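Long-range contacts in protein argonaute (PDB 5I4A), which uses short guide RNAs bearing a 5'-hydroxyl to bind complementary nucleic acid targets and cleave them, as an RNA-guided endonuclease: residues N443-I448 against N513-R518; K539-E544 against L587-D592; I148-T153 against E235-I240. All coordinates share one frame; numbering follows the deposited sequence.

Interaction 1: N443-I448 against N513-R518; sequences NLYIGI and NVFILR
In the RNase H fold of the PIWI domain, strands 443-448 and 513-518 run parallel as central neighbours of the mixed sheet, and L444 meets V514 and Y445 meets F515 in exact register. The backbone ladder alternates: L444 N binds N513 O, F515 N binds L444 O, I446 N binds F515 O, L517 N binds I446 O at 2.9 Å and almost straight, and I448 N binds L517 O.

On one face of the sheet, N443 and N513 lie side by side, and N513 ND2 donates to N443 OD1 at 2.7 Å. N443 ND2 is held too, giving a hydrogen to Y445 OH at 3.1 Å and also bonding to Y593 OH. Y445 OH also bonds to Q601 of helix 595-605, which covers this face. Y445 and F515 both hold CG anti to the carbonyl carbon (chi1 -56° and -67°), which lays the rings side by side; Y445 CE1 sits over a face of F515, 3.5 Å from its CD1 and toward the rim, with the ring planes inclined at 44°.

D449 and D519, which directly follow the two segments, are inferred active-site residues and probably bind manganese, as in related nucleases. On the opposite face I446 CD1 meets V514 CG1 at 3.9 Å, under helix 485-507, and I448 CG1 rests on I516 CG2. R518 lays its CD against I448 CG2, while its guanidinium reaches E524 in a salt bridge.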
ATOM      1  N   ASN A 443      15.902 -20.664  -2.644  1.00 42.00           N
ATOM      2  CA  ASN A 443      14.733 -20.191  -1.921  1.00 41.92           C
ATOM      3  C   ASN A 443      13.615 -19.815  -2.886  1.00 36.87           C
ATOM      4  O   ASN A 443      13.859 -19.340  -3.999  1.00 31.64           O
ATOM      5  CB  ASN A 443      15.094 -18.990  -1.045  1.00 40.93           C
ATOM      6  CG  ASN A 443      16.264 -19.276  -0.125  1.00 34.10           C
ATOM      7  OD1 ASN A 443      16.338 -20.338   0.494  1.00 32.06           O
ATOM      8  ND2 ASN A 443      17.191 -18.330  -0.036  1.00 36.09           N
ATOM      9  N   LEU A 444      12.379 -20.038  -2.442  1.00 33.71           N
ATOM     10  CA  LEU A 444      11.182 -19.711  -3.207  1.00 36.87           C
ATOM     11  C   LEU A 444      10.458 -18.582  -2.484  1.00 40.20           C
ATOM     12  O   LEU A 444       9.919 -18.782  -1.388  1.00 34.74           O
ATOM     13  CB  LEU A 444      10.284 -20.936  -3.368  1.00 38.36           C
ATOM     14  CG  LEU A 444       8.914 -20.712  -4.013  1.00 43.15           C
ATOM     15  CD1 LEU A 444       9.070 -20.094  -5.389  1.00 32.16           C
ATOM     16  CD2 LEU A 444       8.136 -22.017  -4.091  1.00 40.65           C
ATOM     17  N   TYR A 445      10.451 -17.402  -3.096  1.00 40.73           N
ATOM     18  CA  TYR A 445       9.861 -16.211  -2.500  1.00 32.80           C
ATOM     19  C   TYR A 445       8.442 -16.039  -3.029  1.00 30.48           C
ATOM     20  O   TYR A 445       8.241 -15.869  -4.235  1.00 34.27           O
ATOM     21  CB  TYR A 445      10.718 -14.982  -2.800  1.00 28.14           C
ATOM     22  CG  TYR A 445      12.152 -15.148  -2.341  1.00 25.40           C
ATOM     23  CD1 TYR A 445      12.484 -15.063  -0.997  1.00 25.39           C
ATOM     24  CD2 TYR A 445      13.170 -15.406  -3.251  1.00 28.35           C
ATOM     25  CE1 TYR A 445      13.789 -15.222  -0.569  1.00 35.80           C
ATOM     26  CE2 TYR A 445      14.482 -15.567  -2.831  1.00 30.63           C
ATOM     27  CZ  TYR A 445      14.783 -15.473  -1.490  1.00 30.06           C
ATOM     28  OH  TYR A 445      16.081 -15.633  -1.062  1.00 31.90           O
ATOM     29  N   ILE A 446       7.467 -16.081  -2.123  1.00 33.30           N
ATOM     30  CA  ILE A 446       6.051 -16.067  -2.463  1.00 35.81           C
ATOM     31  C   ILE A 446       5.388 -14.913  -1.726  1.00 35.61           C
ATOM     32  O   ILE A 446       5.629 -14.713  -0.530  1.00 29.78           O
ATOM     33  CB  ILE A 446       5.382 -17.407  -2.100  1.00 46.46           C
ATOM     34  CG1 ILE A 446       5.957 -18.541  -2.953  1.00 44.81           C
ATOM     35  CG2 ILE A 446       3.872 -17.325  -2.266  1.00 48.51           C
ATOM     36  CD1 ILE A 446       5.514 -19.920  -2.511  1.00 45.66           C
ATOM     37  N   GLY A 447       4.565 -14.152  -2.440  1.00 31.58           N
ATOM     38  CA  GLY A 447       3.777 -13.078  -1.850  1.00 30.64           C
ATOM     39  C   GLY A 447       2.303 -13.438  -1.882  1.00 36.87           C
ATOM     40  O   GLY A 447       1.831 -14.052  -2.840  1.00 37.30           O
ATOM     41  N   ILE A 448       1.582 -13.053  -0.830  1.00 39.19           N
ATOM     42  CA  ILE A 448       0.178 -13.418  -0.658  1.00 41.11           C
ATOM     43  C   ILE A 448      -0.632 -12.154  -0.410  1.00 38.13           C
ATOM     44  O   ILE A 448      -0.400 -11.451   0.579  1.00 31.58           O
ATOM     45  CB  ILE A 448      -0.026 -14.407   0.502  1.00 43.85           C
ATOM     46  CG1 ILE A 448       0.878 -15.630   0.342  1.00 45.59           C
ATOM     47  CG2 ILE A 448      -1.490 -14.823   0.591  1.00 30.05           C
ATOM     48  CD1 ILE A 448       0.613 -16.421  -0.910  1.00 35.94           C
ATOM     49  N   ASN A 513      14.132 -23.695   0.891  1.00 52.15           N
ATOM     50  CA  ASN A 513      13.403 -22.815   1.789  1.00 52.09           C
ATOM     51  C   ASN A 513      12.309 -22.094   1.016  1.00 51.98           C
ATOM     52  O   ASN A 513      12.447 -21.826  -0.180  1.00 51.61           O
ATOM     53  CB  ASN A 513      14.341 -21.803   2.453  1.00 51.39           C
ATOM     54  CG  ASN A 513      15.592 -22.454   3.012  1.00 51.39           C
ATOM     55  OD1 ASN A 513      15.563 -23.056   4.085  1.00 51.87           O
ATOM     56  ND2 ASN A 513      16.698 -22.334   2.286  1.00 50.85           N
ATOM     57  N   VAL A 514      11.216 -21.783   1.710  1.00 52.30           N
ATOM     58  CA  VAL A 514      10.060 -21.127   1.110  1.00 52.26           C
ATOM     59  C   VAL A 514       9.677 -19.937   1.979  1.00 51.95           C
ATOM     60  O   VAL A 514       9.325 -20.107   3.153  1.00 52.34           O
ATOM     61  CB  VAL A 514       8.868 -22.088   0.949  1.00 53.11           C
ATOM     62  CG1 VAL A 514       7.678 -21.357   0.353  1.00 53.05           C
ATOM     63  CG2 VAL A 514       9.251 -23.268   0.069  1.00 53.80           C
ATOM     64  N   PHE A 515       9.743 -18.740   1.405  1.00 51.24           N
ATOM     65  CA  PHE A 515       9.385 -17.508   2.093  1.00 50.87           C
ATOM     66  C   PHE A 515       7.951 -17.147   1.725  1.00 52.86           C
ATOM     67  O   PHE A 515       7.651 -16.911   0.549  1.00 50.91           O
ATOM     68  CB  PHE A 515      10.333 -16.371   1.713  1.00 49.93           C
ATOM     69  CG  PHE A 515      11.744 -16.556   2.203  1.00 49.63           C
ATOM     70  CD1 PHE A 515      12.544 -17.568   1.697  1.00 49.78           C
ATOM     71  CD2 PHE A 515      12.280 -15.702   3.151  1.00 49.19           C
ATOM     72  CE1 PHE A 515      13.841 -17.737   2.142  1.00 49.50           C
ATOM     73  CE2 PHE A 515      13.580 -15.865   3.596  1.00 48.91           C
ATOM     74  CZ  PHE A 515      14.359 -16.885   3.090  1.00 49.06           C
ATOM     75  N   ILE A 516       7.073 -17.106   2.721  1.00 51.55           N
ATOM     76  CA  ILE A 516       5.676 -16.737   2.524  1.00 51.81           C
ATOM     77  C   ILE A 516       5.494 -15.358   3.143  1.00 51.30           C
ATOM     78  O   ILE A 516       5.446 -15.212   4.370  1.00 51.45           O
ATOM     79  CB  ILE A 516       4.708 -17.760   3.130  1.00 52.93           C
ATOM     80  CG1 ILE A 516       4.864 -19.121   2.449  1.00 53.24           C
ATOM     81  CG2 ILE A 516       3.272 -17.276   3.004  1.00 52.97           C
ATOM     82  CD1 ILE A 516       5.862 -20.037   3.132  1.00 53.46           C
ATOM     83  N   LEU A 517       5.399 -14.343   2.292  1.00 50.70           N
ATOM     84  CA  LEU A 517       5.213 -12.968   2.727  1.00 50.17           C
ATOM     85  C   LEU A 517       3.745 -12.597   2.554  1.00 50.46           C
ATOM     86  O   LEU A 517       3.186 -12.745   1.463  1.00 50.54           O
ATOM     87  CB  LEU A 517       6.108 -12.021   1.930  1.00 49.27           C
ATOM     88  CG  LEU A 517       7.473 -12.578   1.509  1.00 49.01           C
ATOM     89  CD1 LEU A 517       8.226 -11.561   0.668  1.00 48.13           C
ATOM     90  CD2 LEU A 517       8.307 -13.003   2.711  1.00 49.13           C
ATOM     91  N   ARG A 518       3.125 -12.129   3.632  1.00 50.62           N
ATOM     92  CA  ARG A 518       1.697 -11.859   3.669  1.00 50.99           C
ATOM     93  C   ARG A 518       1.449 -10.361   3.773  1.00 50.37           C
ATOM     94  O   ARG A 518       2.073  -9.676   4.590  1.00 49.96           O
ATOM     95  CB  ARG A 518       1.047 -12.588   4.849  1.00 51.76           C
ATOM     96  CG  ARG A 518      -0.412 -12.249   5.095  1.00 52.14           C
ATOM     97  CD  ARG A 518      -1.309 -12.715   3.961  1.00 52.48           C
ATOM     98  NE  ARG A 518      -2.719 -12.550   4.304  1.00 55.81           N
ATOM     99  CZ  ARG A 518      -3.495 -13.524   4.766  1.00 53.76           C
ATOM    100  NH1 ARG A 518      -3.005 -14.745   4.932  1.00 54.20           N
ATOM    101  NH2 ARG A 518      -4.764 -13.276   5.059  1.00 54.12           N
TER

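Interaction 2: K539-E544 against L587-D592; sequences KYTLVE and LENNTD
With chi1 near +60° in both residues, Y540 and N590 each hold CG between the backbone N and the carbonyl carbon, and the two side chains meet as a result: N590 ND2 sits over the centre of the Y540 ring, 2.9 Å above its plane, the amide turned 72° from the ring. This is one end of an antiparallel pairing in the PIWI sheet, where a classic beta bulge places L587 and E588 together opposite L542. Around the bulge, L542 N donates to E588 O at 3.0 Å, and L542 O receives weak bonds from both L587 N and E588 N. E588 O has a second donor, T541 OG1, at 3.0 Å and in the carbonyl plane. The apolar part of the bulge is modest, L542 CB touching L587 CB at 4.0 Å.

Beyond the bulge, N590 N gives a nearly straight bond (171°) to Y540 O, while N590 OD1 accepts only weakly from Y540 N; backbone and side chain of N590 thus both engage Y540. The phenol is fixed at its far end by K530, which hydrogen-bonds to OH. With an alanine in place of Y540, K530 would probably lose its hydroxyl partner and N590 ND2 the ring face it lies over, the amide being held then mainly by its weak bond to the backbone N. K539 NZ forms a salt bridge with D592 OD2 at the exposed margin, its hydrogen bond weak.

Strand 582-589 ends in an Asx turn: N589 OD1 accepts T591 N at 2.9 Å from above its carbonyl plane, and T591 OG1 donates to the same oxygen in that plane, on a lone pair, at 2.6 Å.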
ATOM      1  N   LYS A 539      11.345 -26.607   4.326  1.00 54.53           N
ATOM      2  CA  LYS A 539      11.553 -25.605   5.360  1.00 56.92           C
ATOM      3  C   LYS A 539      11.049 -24.254   4.863  1.00 64.29           C
ATOM      4  O   LYS A 539      11.142 -23.941   3.674  1.00 61.65           O
ATOM      5  CB  LYS A 539      13.034 -25.565   5.741  1.00 58.56           C
ATOM      6  CG  LYS A 539      13.490 -26.901   6.351  1.00 60.46           C
ATOM      7  CD  LYS A 539      15.000 -27.128   6.302  1.00 58.14           C
ATOM      8  CE  LYS A 539      15.589 -27.131   4.916  1.00 61.85           C
ATOM      9  NZ  LYS A 539      17.076 -27.092   5.018  1.00 60.76           N
ATOM     10  N   TYR A 540      10.468 -23.471   5.771  1.00 64.32           N
ATOM     11  CA  TYR A 540       9.741 -22.275   5.371  1.00 56.32           C
ATOM     12  C   TYR A 540       9.832 -21.221   6.466  1.00 46.62           C
ATOM     13  O   TYR A 540      10.390 -21.452   7.544  1.00 41.80           O
ATOM     14  CB  TYR A 540       8.274 -22.602   5.072  1.00 51.33           C
ATOM     15  CG  TYR A 540       7.560 -23.175   6.269  1.00 51.20           C
ATOM     16  CD1 TYR A 540       7.560 -24.541   6.504  1.00 42.79           C
ATOM     17  CD2 TYR A 540       6.905 -22.350   7.177  1.00 50.14           C
ATOM     18  CE1 TYR A 540       6.925 -25.073   7.597  1.00 49.32           C
ATOM     19  CE2 TYR A 540       6.265 -22.878   8.281  1.00 52.63           C
ATOM     20  CZ  TYR A 540       6.281 -24.243   8.480  1.00 54.88           C
ATOM     21  OH  TYR A 540       5.658 -24.800   9.564  1.00 64.89           O
ATOM     22  N   THR A 541       9.263 -20.053   6.174  1.00 44.18           N
ATOM     23  CA  THR A 541       9.098 -18.986   7.148  1.00 43.84           C
ATOM     24  C   THR A 541       7.821 -18.229   6.812  1.00 39.84           C
ATOM     25  O   THR A 541       7.507 -18.019   5.637  1.00 43.74           O
ATOM     26  CB  THR A 541      10.299 -18.032   7.162  1.00 37.55           C
ATOM     27  OG1 THR A 541      10.021 -16.925   8.029  1.00 36.44           O
ATOM     28  CG2 THR A 541      10.602 -17.514   5.757  1.00 51.05           C
ATOM     29  N   LEU A 542       7.084 -17.837   7.845  1.00 39.16           N
ATOM     30  CA  LEU A 542       5.837 -17.097   7.694  1.00 39.34           C
ATOM     31  C   LEU A 542       6.072 -15.659   8.126  1.00 42.29           C
ATOM     32  O   LEU A 542       6.483 -15.408   9.264  1.00 35.50           O
ATOM     33  CB  LEU A 542       4.715 -17.737   8.509  1.00 46.17           C
ATOM     34  CG  LEU A 542       4.389 -19.157   8.050  1.00 46.38           C
ATOM     35  CD1 LEU A 542       3.110 -19.666   8.698  1.00 44.67           C
ATOM     36  CD2 LEU A 542       4.292 -19.182   6.535  1.00 42.72           C
ATOM     37  N   VAL A 543       5.813 -14.721   7.219  1.00 38.33           N
ATOM     38  CA  VAL A 543       6.181 -13.324   7.399  1.00 43.02           C
ATOM     39  C   VAL A 543       4.946 -12.457   7.208  1.00 39.50           C
ATOM     40  O   VAL A 543       4.232 -12.594   6.208  1.00 34.92           O
ATOM     41  CB  VAL A 543       7.291 -12.903   6.419  1.00 46.33           C
ATOM     42  CG1 VAL A 543       7.664 -11.456   6.644  1.00 43.69           C
ATOM     43  CG2 VAL A 543       8.508 -13.808   6.564  1.00 34.48           C
ATOM     44  N   GLU A 544       4.699 -11.564   8.164  1.00 39.41           N
ATOM     45  CA  GLU A 544       3.632 -10.578   8.063  1.00 38.46           C
ATOM     46  C   GLU A 544       4.253  -9.229   7.726  1.00 38.70           C
ATOM     47  O   GLU A 544       5.150  -8.759   8.434  1.00 36.15           O
ATOM     48  CB  GLU A 544       2.834 -10.491   9.362  1.00 40.46           C
ATOM     49  CG  GLU A 544       2.055 -11.748   9.692  1.00 46.09           C
ATOM     50  CD  GLU A 544       1.277 -11.624  10.985  1.00 55.20           C
ATOM     51  OE1 GLU A 544       1.597 -10.723  11.789  1.00 47.61           O
ATOM     52  OE2 GLU A 544       0.338 -12.423  11.192  1.00 52.80           O
ATOM     53  N   LEU A 587       6.410 -14.529  11.788  1.00 44.00           N
ATOM     54  CA  LEU A 587       5.445 -15.305  12.561  1.00 45.90           C
ATOM     55  C   LEU A 587       6.007 -16.673  12.922  1.00 44.62           C
ATOM     56  O   LEU A 587       5.937 -17.101  14.081  1.00 43.96           O
ATOM     57  CB  LEU A 587       4.141 -15.455  11.778  1.00 46.13           C
ATOM     58  CG  LEU A 587       2.964 -14.574  12.191  1.00 47.75           C
ATOM     59  CD1 LEU A 587       1.685 -15.091  11.562  1.00 60.19           C
ATOM     60  CD2 LEU A 587       2.831 -14.526  13.702  1.00 43.25           C
ATOM     61  N   GLU A 588       6.564 -17.372  11.940  1.00 43.36           N
ATOM     62  CA  GLU A 588       7.119 -18.699  12.141  1.00 39.60           C
ATOM     63  C   GLU A 588       8.407 -18.795  11.338  1.00 51.71           C
ATOM     64  O   GLU A 588       8.610 -18.064  10.364  1.00 55.46           O
ATOM     65  CB  GLU A 588       6.139 -19.796  11.709  1.00 37.82           C
ATOM     66  CG  GLU A 588       6.108 -21.010  12.622  1.00 54.56           C
ATOM     67  CD  GLU A 588       5.381 -20.737  13.924  1.00 55.79           C
ATOM     68  OE1 GLU A 588       4.166 -20.451  13.882  1.00 57.26           O
ATOM     69  OE2 GLU A 588       6.028 -20.797  14.989  1.00 66.86           O
ATOM     70  N   ASN A 589       9.286 -19.700  11.758  1.00 43.26           N
ATOM     71  CA  ASN A 589      10.522 -19.918  11.016  1.00 37.02           C
ATOM     72  C   ASN A 589      11.097 -21.275  11.374  1.00 42.68           C
ATOM     73  O   ASN A 589      11.391 -21.539  12.542  1.00 42.85           O
ATOM     74  CB  ASN A 589      11.549 -18.819  11.296  1.00 43.26           C
ATOM     75  CG  ASN A 589      12.856 -19.042  10.561  1.00 40.15           C
ATOM     76  OD1 ASN A 589      12.884 -19.675   9.507  1.00 40.98           O
ATOM     77  ND2 ASN A 589      13.951 -18.545  11.128  1.00 35.81           N
ATOM     78  N   ASN A 590      11.275 -22.125  10.363  1.00 36.95           N
ATOM     79  CA  ASN A 590      12.015 -23.373  10.506  1.00 43.03           C
ATOM     80  C   ASN A 590      13.080 -23.506   9.421  1.00 41.61           C
ATOM     81  O   ASN A 590      13.549 -24.617   9.147  1.00 37.12           O
ATOM     82  CB  ASN A 590      11.075 -24.583  10.496  1.00 41.96           C
ATOM     83  CG  ASN A 590      10.139 -24.594   9.303  1.00 55.23           C
ATOM     84  OD1 ASN A 590      10.255 -25.446   8.424  1.00 61.55           O
ATOM     85  ND2 ASN A 590       9.195 -23.659   9.276  1.00 55.45           N
ATOM     86  N   THR A 591      13.475 -22.392   8.802  1.00 37.00           N
ATOM     87  CA  THR A 591      14.604 -22.414   7.886  1.00 37.02           C
ATOM     88  C   THR A 591      15.909 -22.394   8.679  1.00 44.50           C
ATOM     89  O   THR A 591      15.931 -22.179   9.895  1.00 43.16           O
ATOM     90  CB  THR A 591      14.570 -21.219   6.926  1.00 41.65           C
ATOM     91  OG1 THR A 591      14.735 -20.001   7.657  1.00 39.23           O
ATOM     92  CG2 THR A 591      13.261 -21.166   6.148  1.00 37.02           C
ATOM     93  N   ASP A 592      17.011 -22.629   7.974  1.00 38.37           N
ATOM     94  CA  ASP A 592      18.339 -22.516   8.562  1.00 46.12           C
ATOM     95  C   ASP A 592      18.846 -21.079   8.594  1.00 49.40           C
ATOM     96  O   ASP A 592      19.976 -20.839   9.033  1.00 51.06           O
ATOM     97  CB  ASP A 592      19.322 -23.401   7.797  1.00 58.29           C
ATOM     98  CG  ASP A 592      18.901 -24.860   7.803  1.00 65.46           C
ATOM     99  OD1 ASP A 592      18.230 -25.285   8.770  1.00 54.26           O
ATOM    100  OD2 ASP A 592      19.251 -25.586   6.847  1.00 71.80           O
TER

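Interaction 3: I148-T153 against E235-I240; sequences ILPKFT and EGFKKI
P150 and F237 cross at about a right angle, the proline ring standing on the face of the phenyl ring. P150 CG lies 3.4 Å from the centroid of the F237 ring and only 7° off its normal, a CH-pi contact over the centre of the face, and P150 CD follows along the same face to within 3.4 Å of F237 CE1. With F237 CG anti to its carbonyl carbon (chi1 -81°), the ring lies against P150. L149, although its CB leaves the strand away from the helix, brings CD1 to F237 CZ at 4.3 Å, a looser touch.

Next to the ring, the proline turns its CB onto the backbone of the helix, 3.7 Å from G236 C. A beta carbon modelled on G236 would come about 2.7 Å from P150 CB, so the absence of a side chain lets strand and helix close up here. G236 O is itself hydrogen-bonded to Y133 OH; Y133, on neighbouring strand 127-140, also packs its side chain on P150.

Three residues on from F237, I240 crosses I148 at a slant. I148 CG2 meets I240 CD1 at 3.6 Å, while I148 CD1 approaches I240 CG2 at 3.9 Å, so both branches of each isoleucine take part. Y9 and Y133 pack on the same pair.

The contact joins linker L1, which carries strand 143-156, to helix 234-238 and the start of helix 240-243 in linker L2, within the PAZ lobe of this argonaute. Its chemistry is carbon against carbon and C-H against a ring face, which implies that these two segments meet through shape and burial, the directional bond nearby, between G236 O and Y133 OH, being made with the neighbouring strand.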
ATOM      1  N   ILE A 148       2.478   7.379  18.162  1.00 29.73           N
ATOM      2  CA  ILE A 148       1.763   8.641  18.030  1.00 34.49           C
ATOM      3  C   ILE A 148       2.377   9.360  16.839  1.00 36.47           C
ATOM      4  O   ILE A 148       3.483   9.907  16.936  1.00 38.16           O
ATOM      5  CB  ILE A 148       1.851   9.498  19.297  1.00 36.11           C
ATOM      6  CG1 ILE A 148       1.315   8.731  20.510  1.00 34.71           C
ATOM      7  CG2 ILE A 148       1.079  10.792  19.117  1.00 35.36           C
ATOM      8  CD1 ILE A 148       1.394   9.522  21.811  1.00 31.46           C
ATOM      9  N   LEU A 149       1.670   9.359  15.710  1.00 38.12           N
ATOM     10  CA  LEU A 149       2.183   9.966  14.494  1.00 39.51           C
ATOM     11  C   LEU A 149       1.520  11.316  14.280  1.00 43.62           C
ATOM     12  O   LEU A 149       0.335  11.362  13.910  1.00 40.27           O
ATOM     13  CB  LEU A 149       1.930   9.061  13.292  1.00 39.33           C
ATOM     14  CG  LEU A 149       2.440   9.626  11.965  1.00 36.05           C
ATOM     15  CD1 LEU A 149       3.958   9.569  11.924  1.00 32.23           C
ATOM     16  CD2 LEU A 149       1.831   8.888  10.785  1.00 44.04           C
ATOM     17  N   PRO A 150       2.215  12.427  14.505  1.00 42.45           N
ATOM     18  CA  PRO A 150       1.652  13.726  14.136  1.00 42.60           C
ATOM     19  C   PRO A 150       1.482  13.828  12.628  1.00 44.06           C
ATOM     20  O   PRO A 150       2.336  13.389  11.854  1.00 42.43           O
ATOM     21  CB  PRO A 150       2.687  14.726  14.663  1.00 43.27           C
ATOM     22  CG  PRO A 150       3.950  13.941  14.792  1.00 47.52           C
ATOM     23  CD  PRO A 150       3.525  12.557  15.163  1.00 41.77           C
ATOM     24  N   LYS A 151       0.355  14.396  12.216  1.00 50.41           N
ATOM     25  CA  LYS A 151       0.074  14.638  10.806  1.00 47.53           C
ATOM     26  C   LYS A 151      -0.909  15.801  10.722  1.00 45.00           C
ATOM     27  O   LYS A 151      -1.129  16.520  11.703  1.00 49.60           O
ATOM     28  CB  LYS A 151      -0.458  13.373  10.120  1.00 41.09           C
ATOM     29  CG  LYS A 151      -1.883  13.000  10.500  1.00 40.92           C
ATOM     30  CD  LYS A 151      -2.500  12.038   9.495  1.00 46.46           C
ATOM     31  CE  LYS A 151      -2.021  10.614   9.711  1.00 45.48           C
ATOM     32  NZ  LYS A 151      -2.880   9.640   8.981  1.00 39.98           N
ATOM     33  N   PHE A 152      -1.509  15.984   9.549  1.00 35.50           N
ATOM     34  CA  PHE A 152      -2.422  17.094   9.336  1.00 31.97           C
ATOM     35  C   PHE A 152      -3.635  16.639   8.541  1.00 36.30           C
ATOM     36  O   PHE A 152      -3.542  15.770   7.669  1.00 46.57           O
ATOM     37  CB  PHE A 152      -1.732  18.258   8.621  1.00 39.47           C
ATOM     38  CG  PHE A 152      -1.004  19.177   9.549  1.00 41.76           C
ATOM     39  CD1 PHE A 152      -1.667  20.228  10.157  1.00 46.16           C
ATOM     40  CD2 PHE A 152       0.335  18.979   9.836  1.00 41.41           C
ATOM     41  CE1 PHE A 152      -1.007  21.075  11.025  1.00 45.55           C
ATOM     42  CE2 PHE A 152       1.002  19.822  10.708  1.00 44.07           C
ATOM     43  CZ  PHE A 152       0.328  20.873  11.300  1.00 36.60           C
ATOM     44  N   THR A 153      -4.775  17.240   8.864  1.00 42.25           N
ATOM     45  CA  THR A 153      -6.019  17.046   8.139  1.00 42.44           C
ATOM     46  C   THR A 153      -6.520  18.409   7.693  1.00 51.60           C
ATOM     47  O   THR A 153      -6.637  19.328   8.511  1.00 53.54           O
ATOM     48  CB  THR A 153      -7.074  16.353   9.004  1.00 41.27           C
ATOM     49  OG1 THR A 153      -6.479  15.250   9.696  1.00 36.20           O
ATOM     50  CG2 THR A 153      -8.215  15.839   8.141  1.00 40.98           C
ATOM     51  N   GLU A 235       7.221  19.997  15.125  1.00 57.29           N
ATOM     52  CA  GLU A 235       6.536  20.605  16.259  1.00 55.51           C
ATOM     53  C   GLU A 235       5.392  19.725  16.744  1.00 58.01           C
ATOM     54  O   GLU A 235       5.034  19.769  17.927  1.00 51.41           O
ATOM     55  CB  GLU A 235       6.019  21.994  15.883  1.00 55.18           C
ATOM     56  CG  GLU A 235       5.626  22.841  17.084  1.00 60.83           C
ATOM     57  CD  GLU A 235       4.893  24.108  16.697  1.00 70.57           C
ATOM     58  OE1 GLU A 235       4.296  24.140  15.600  1.00 73.98           O
ATOM     59  OE2 GLU A 235       4.915  25.071  17.494  1.00 72.98           O
ATOM     60  N   GLY A 236       4.815  18.917  15.849  1.00 58.66           N
ATOM     61  CA  GLY A 236       3.797  17.969  16.273  1.00 58.35           C
ATOM     62  C   GLY A 236       4.360  16.862  17.142  1.00 53.57           C
ATOM     63  O   GLY A 236       3.753  16.482  18.146  1.00 54.94           O
ATOM     64  N   PHE A 237       5.526  16.325  16.765  1.00 51.52           N
ATOM     65  CA  PHE A 237       6.215  15.374  17.634  1.00 47.51           C
ATOM     66  C   PHE A 237       6.533  16.004  18.984  1.00 52.49           C
ATOM     67  O   PHE A 237       6.430  15.346  20.026  1.00 47.84           O
ATOM     68  CB  PHE A 237       7.502  14.873  16.973  1.00 47.57           C
ATOM     69  CG  PHE A 237       7.293  13.780  15.956  1.00 52.82           C
ATOM     70  CD1 PHE A 237       6.965  12.494  16.356  1.00 46.41           C
ATOM     71  CD2 PHE A 237       7.459  14.033  14.602  1.00 46.95           C
ATOM     72  CE1 PHE A 237       6.786  11.485  15.424  1.00 45.85           C
ATOM     73  CE2 PHE A 237       7.280  13.028  13.666  1.00 46.39           C
ATOM     74  CZ  PHE A 237       6.941  11.754  14.078  1.00 47.72           C
ATOM     75  N   LYS A 238       6.914  17.285  18.983  1.00 58.28           N
ATOM     76  CA  LYS A 238       7.298  17.975  20.208  1.00 59.81           C
ATOM     77  C   LYS A 238       6.100  18.492  21.000  1.00 57.43           C
ATOM     78  O   LYS A 238       6.220  18.695  22.213  1.00 56.15           O
ATOM     79  CB  LYS A 238       8.253  19.129  19.876  1.00 60.56           C
ATOM     80  CG  LYS A 238       8.771  19.887  21.090  1.00 55.24           C
ATOM     81  CD  LYS A 238      10.212  20.332  20.920  1.00 56.79           C
ATOM     82  CE  LYS A 238      10.725  20.992  22.192  1.00 53.44           C
ATOM     83  NZ  LYS A 238      12.009  20.391  22.647  1.00 51.65           N
ATOM     84  N   LYS A 239       4.953  18.702  20.358  1.00 52.51           N
ATOM     85  CA  LYS A 239       3.754  19.114  21.078  1.00 57.29           C
ATOM     86  C   LYS A 239       3.023  17.952  21.739  1.00 48.19           C
ATOM     87  O   LYS A 239       2.016  18.183  22.413  1.00 48.10           O
ATOM     88  CB  LYS A 239       2.793  19.846  20.138  1.00 60.60           C
ATOM     89  CG  LYS A 239       2.936  21.361  20.146  1.00 60.76           C
ATOM     90  CD  LYS A 239       2.125  21.992  19.024  1.00 58.65           C
ATOM     91  CE  LYS A 239       1.091  22.964  19.559  1.00 53.67           C
ATOM     92  NZ  LYS A 239       0.145  23.387  18.490  1.00 55.93           N
ATOM     93  N   ILE A 240       3.507  16.718  21.565  1.00 47.80           N
ATOM     94  CA  ILE A 240       2.797  15.554  22.103  1.00 47.22           C
ATOM     95  C   ILE A 240       2.578  15.641  23.608  1.00 54.22           C
ATOM     96  O   ILE A 240       1.437  15.428  24.055  1.00 47.05           O
ATOM     97  CB  ILE A 240       3.520  14.260  21.689  1.00 50.86           C
ATOM     98  CG1 ILE A 240       3.405  14.037  20.182  1.00 46.54           C
ATOM     99  CG2 ILE A 240       2.967  13.067  22.458  1.00 46.31           C
ATOM    100  CD1 ILE A 240       4.063  12.760  19.704  1.00 46.14           C
TER

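Interactions 1 and 2 are successive joints of one PIWI sheet, their centres about 9 Å apart. Strand 513-519 is paired on one side in interaction 1, while its other neighbour, strand 539-546, carries interaction 2; probable hydrogen bonds from R518 N to V543 O (2.8 Å) and V543 N to I516 O (2.9 Å) knit the two. D449 and D519, inferred active-site residues, directly follow the segments of interaction 1 on the same strands, and the side chain of E544 in interaction 2 is about 9 Å from that of D519. Interaction 3 belongs to the other lobe, its centre about 36 Å from either, yet its nearest atom lies about 4 Å from the bound RNA.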